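Local atomic coordinates of methyl-accepting chemotaxis sensory transducer (Anaeromyxobacter dehalogenans, PDB entry 4K08), a protein that probably senses chemical signals in the periplasm through a PAS-like Cache domain and relays them to the bacterial chemotaxis machinery. Residues Leu21-Gly26 against Thr128-Trp133. Sequence-based numbering, arbitrary orientation.
Sequences LVEHQG and TQYQPW. With ZN (zinc ion), chain B.
In this single-Cache sensor domain the long N-terminal helix 5-30 packs along the PAS-like antiparallel sheet, and where strand 120-130 turns toward strand 135-142, Val-22 and Gly-26 of that helix meet both Tyr-130 and Trp-133, and Glu-23 meets Tyr-130. The short helix and strand segments run almost parallel, 6° apart, with axes 9.5 Å from each other. A chi1 of -179° sets CG of Tyr-130 opposite the backbone N and carries the ring out to the helix. The CG end of the ring meets Val-22, whose CG1 lies 3.5 Å from Tyr-130 CG, while the CG methylene of Glu-23 rests 3.9 Å from Tyr-130 CD1. At the far end, Tyr-130 OH approaches Gly-26 CA to 3.2 Å, a spot where a CB would collide with the hydroxyl. Pro-132 CD sits over one face of the phenol, and Tyr-130 CE2 lies above the indole of Trp-133. That indole touches Gly-26 CA through CZ2 at 3.8 Å and receives a cation-pi contact from Arg-40 of helix 36-49. Were Tyr-130 an alanine, a gap would probably open beside Val-22 and Gly-26, and the indole would lose one of its neighbours. Helix and strand end are thus joined here by van der Waals contact, without hydrogen bonds between the two segments.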
loop_
_atom_site.group_PDB
_atom_site.type_symbol
_atom_site.label_atom_id
_atom_site.label_comp_id
_atom_site.label_asym_id
_atom_site.label_seq_id
_atom_site.Cartn_x
_atom_site.Cartn_y
_atom_site.Cartn_z
ATOM N N LEU A 21 -12.725 0.489 -0.590
ATOM C CA LEU A 21 -12.812 0.413 -2.037
ATOM C C LEU A 21 -12.464 -0.990 -2.535
ATOM O O LEU A 21 -13.178 -1.557 -3.369
ATOM C CB LEU A 21 -11.860 1.476 -2.595
ATOM C CG LEU A 21 -11.178 1.548 -3.943
ATOM C CD1 LEU A 21 -10.239 2.816 -3.855
ATOM C CD2 LEU A 21 -10.401 0.345 -4.340
ATOM N N VAL A 22 -11.374 -1.559 -2.016
ATOM C CA VAL A 22 -11.006 -2.923 -2.382
ATOM C C VAL A 22 -12.089 -3.961 -1.930
ATOM O O VAL A 22 -12.545 -4.779 -2.765
ATOM C CB VAL A 22 -9.593 -3.293 -1.881
ATOM C CG1 VAL A 22 -9.346 -4.798 -2.088
ATOM C CG2 VAL A 22 -8.520 -2.439 -2.605
ATOM N N GLU A 23 -12.544 -3.908 -0.670
ATOM C CA GLU A 23 -13.580 -4.857 -0.212
ATOM C C GLU A 23 -14.828 -4.736 -1.062
ATOM O O GLU A 23 -15.410 -5.736 -1.436
ATOM C CB GLU A 23 -13.939 -4.687 1.272
ATOM C CG GLU A 23 -12.812 -5.097 2.217
ATOM C CD GLU A 23 -13.284 -5.471 3.624
ATOM O OE1 GLU A 23 -14.448 -5.152 3.973
ATOM O OE2 GLU A 23 -12.483 -6.088 4.376
ATOM N N HIS A 24 -15.212 -3.506 -1.404
ATOM C CA HIS A 24 -16.415 -3.272 -2.211
ATOM C C HIS A 24 -16.373 -4.005 -3.543
ATOM O O HIS A 24 -17.372 -4.609 -3.959
ATOM C CB HIS A 24 -16.628 -1.771 -2.481
ATOM C CG HIS A 24 -17.991 -1.450 -3.010
ATOM N ND1 HIS A 24 -19.149 -1.768 -2.324
ATOM C CD2 HIS A 24 -18.385 -0.869 -4.171
ATOM C CE1 HIS A 24 -20.194 -1.377 -3.029
ATOM N NE2 HIS A 24 -19.761 -0.837 -4.159
ATOM N N GLN A 25 -15.221 -3.946 -4.219
ATOM C CA GLN A 25 -15.047 -4.653 -5.494
ATOM C C GLN A 25 -15.057 -6.181 -5.290
ATOM O O GLN A 25 -15.704 -6.909 -6.056
ATOM C CB GLN A 25 -13.765 -4.195 -6.218
ATOM C CG GLN A 25 -13.827 -2.765 -6.721
ATOM C CD GLN A 25 -15.072 -2.520 -7.592
ATOM O OE1 GLN A 25 -15.407 -3.318 -8.478
ATOM N NE2 GLN A 25 -15.771 -1.426 -7.320
ATOM N N GLY A 26 -14.363 -6.651 -4.253
ATOM C CA GLY A 26 -14.318 -8.075 -3.923
ATOM C C GLY A 26 -15.702 -8.663 -3.672
ATOM O O GLY A 26 -15.990 -9.795 -4.090
ATOM N N THR A 128 -2.513 -2.533 5.137
ATOM C CA THR A 128 -3.649 -3.374 5.473
ATOM C C THR A 128 -3.741 -4.498 4.444
ATOM O O THR A 128 -3.022 -4.487 3.460
ATOM C CB THR A 128 -4.934 -2.552 5.553
ATOM O OG1 THR A 128 -5.958 -3.359 6.159
ATOM C CG2 THR A 128 -5.346 -2.087 4.166
ATOM N N GLN A 129 -4.596 -5.488 4.664
ATOM C CA GLN A 129 -4.642 -6.605 3.723
ATOM C C GLN A 129 -6.048 -6.786 3.199
ATOM O O GLN A 129 -7.032 -6.401 3.853
ATOM C CB GLN A 129 -4.183 -7.919 4.390
ATOM C CG GLN A 129 -5.163 -8.395 5.427
ATOM C CD GLN A 129 -4.719 -9.661 6.149
ATOM O OE1 GLN A 129 -3.775 -10.370 5.722
ATOM N NE2 GLN A 129 -5.414 -9.966 7.244
ATOM N N TYR A 130 -6.135 -7.387 2.018
ATOM C CA TYR A 130 -7.398 -7.945 1.542
ATOM C C TYR A 130 -7.131 -9.424 1.258
ATOM O O TYR A 130 -6.540 -9.776 0.235
ATOM C CB TYR A 130 -7.932 -7.163 0.307
ATOM C CG TYR A 130 -9.250 -7.735 -0.160
ATOM C CD1 TYR A 130 -10.367 -7.746 0.691
ATOM C CD2 TYR A 130 -9.371 -8.331 -1.410
ATOM C CE1 TYR A 130 -11.587 -8.313 0.292
ATOM C CE2 TYR A 130 -10.587 -8.905 -1.823
ATOM C CZ TYR A 130 -11.688 -8.889 -0.965
ATOM O OH TYR A 130 -12.898 -9.443 -1.380
ATOM N N GLN A 131 -7.506 -10.300 2.185
ATOM C CA GLN A 131 -7.013 -11.680 2.140
ATOM C C GLN A 131 -7.499 -12.473 0.935
ATOM O O GLN A 131 -6.737 -13.264 0.368
ATOM C CB GLN A 131 -7.373 -12.447 3.422
ATOM C CG GLN A 131 -6.436 -12.140 4.571
ATOM C CD GLN A 131 -6.347 -13.284 5.561
ATOM O OE1 GLN A 131 -7.337 -13.627 6.211
ATOM N NE2 GLN A 131 -5.165 -13.907 5.659
ATOM N N PRO A 132 -8.753 -12.273 0.517
ATOM C CA PRO A 132 -9.154 -13.172 -0.579
ATOM C C PRO A 132 -8.258 -13.027 -1.829
ATOM O O PRO A 132 -8.249 -13.954 -2.634
ATOM C CB PRO A 132 -10.613 -12.753 -0.881
ATOM C CG PRO A 132 -11.118 -12.146 0.423
ATOM C CD PRO A 132 -9.867 -11.473 1.046
ATOM N N TRP A 133 -7.521 -11.917 -2.000
ATOM C CA TRP A 133 -6.686 -11.771 -3.190
ATOM C C TRP A 133 -5.208 -11.796 -2.843
ATOM O O TRP A 133 -4.349 -11.668 -3.732
ATOM C CB TRP A 133 -6.987 -10.440 -3.909
ATOM C CG TRP A 133 -8.369 -10.381 -4.532
ATOM C CD1 TRP A 133 -9.214 -11.440 -4.796
ATOM C CD2 TRP A 133 -9.050 -9.194 -4.968
ATOM N NE1 TRP A 133 -10.392 -10.971 -5.363
ATOM C CE2 TRP A 133 -10.313 -9.601 -5.490
ATOM C CE3 TRP A 133 -8.715 -7.818 -4.964
ATOM C CZ2 TRP A 133 -11.244 -8.689 -6.011
ATOM C CZ3 TRP A 133 -9.647 -6.899 -5.480
ATOM C CH2 TRP A 133 -10.919 -7.349 -5.986
HETATM ZN ZN ZN B . -21.148 0.515 -4.872
HETATM O O HOH W 1 -22.769 -1.277 -5.256
#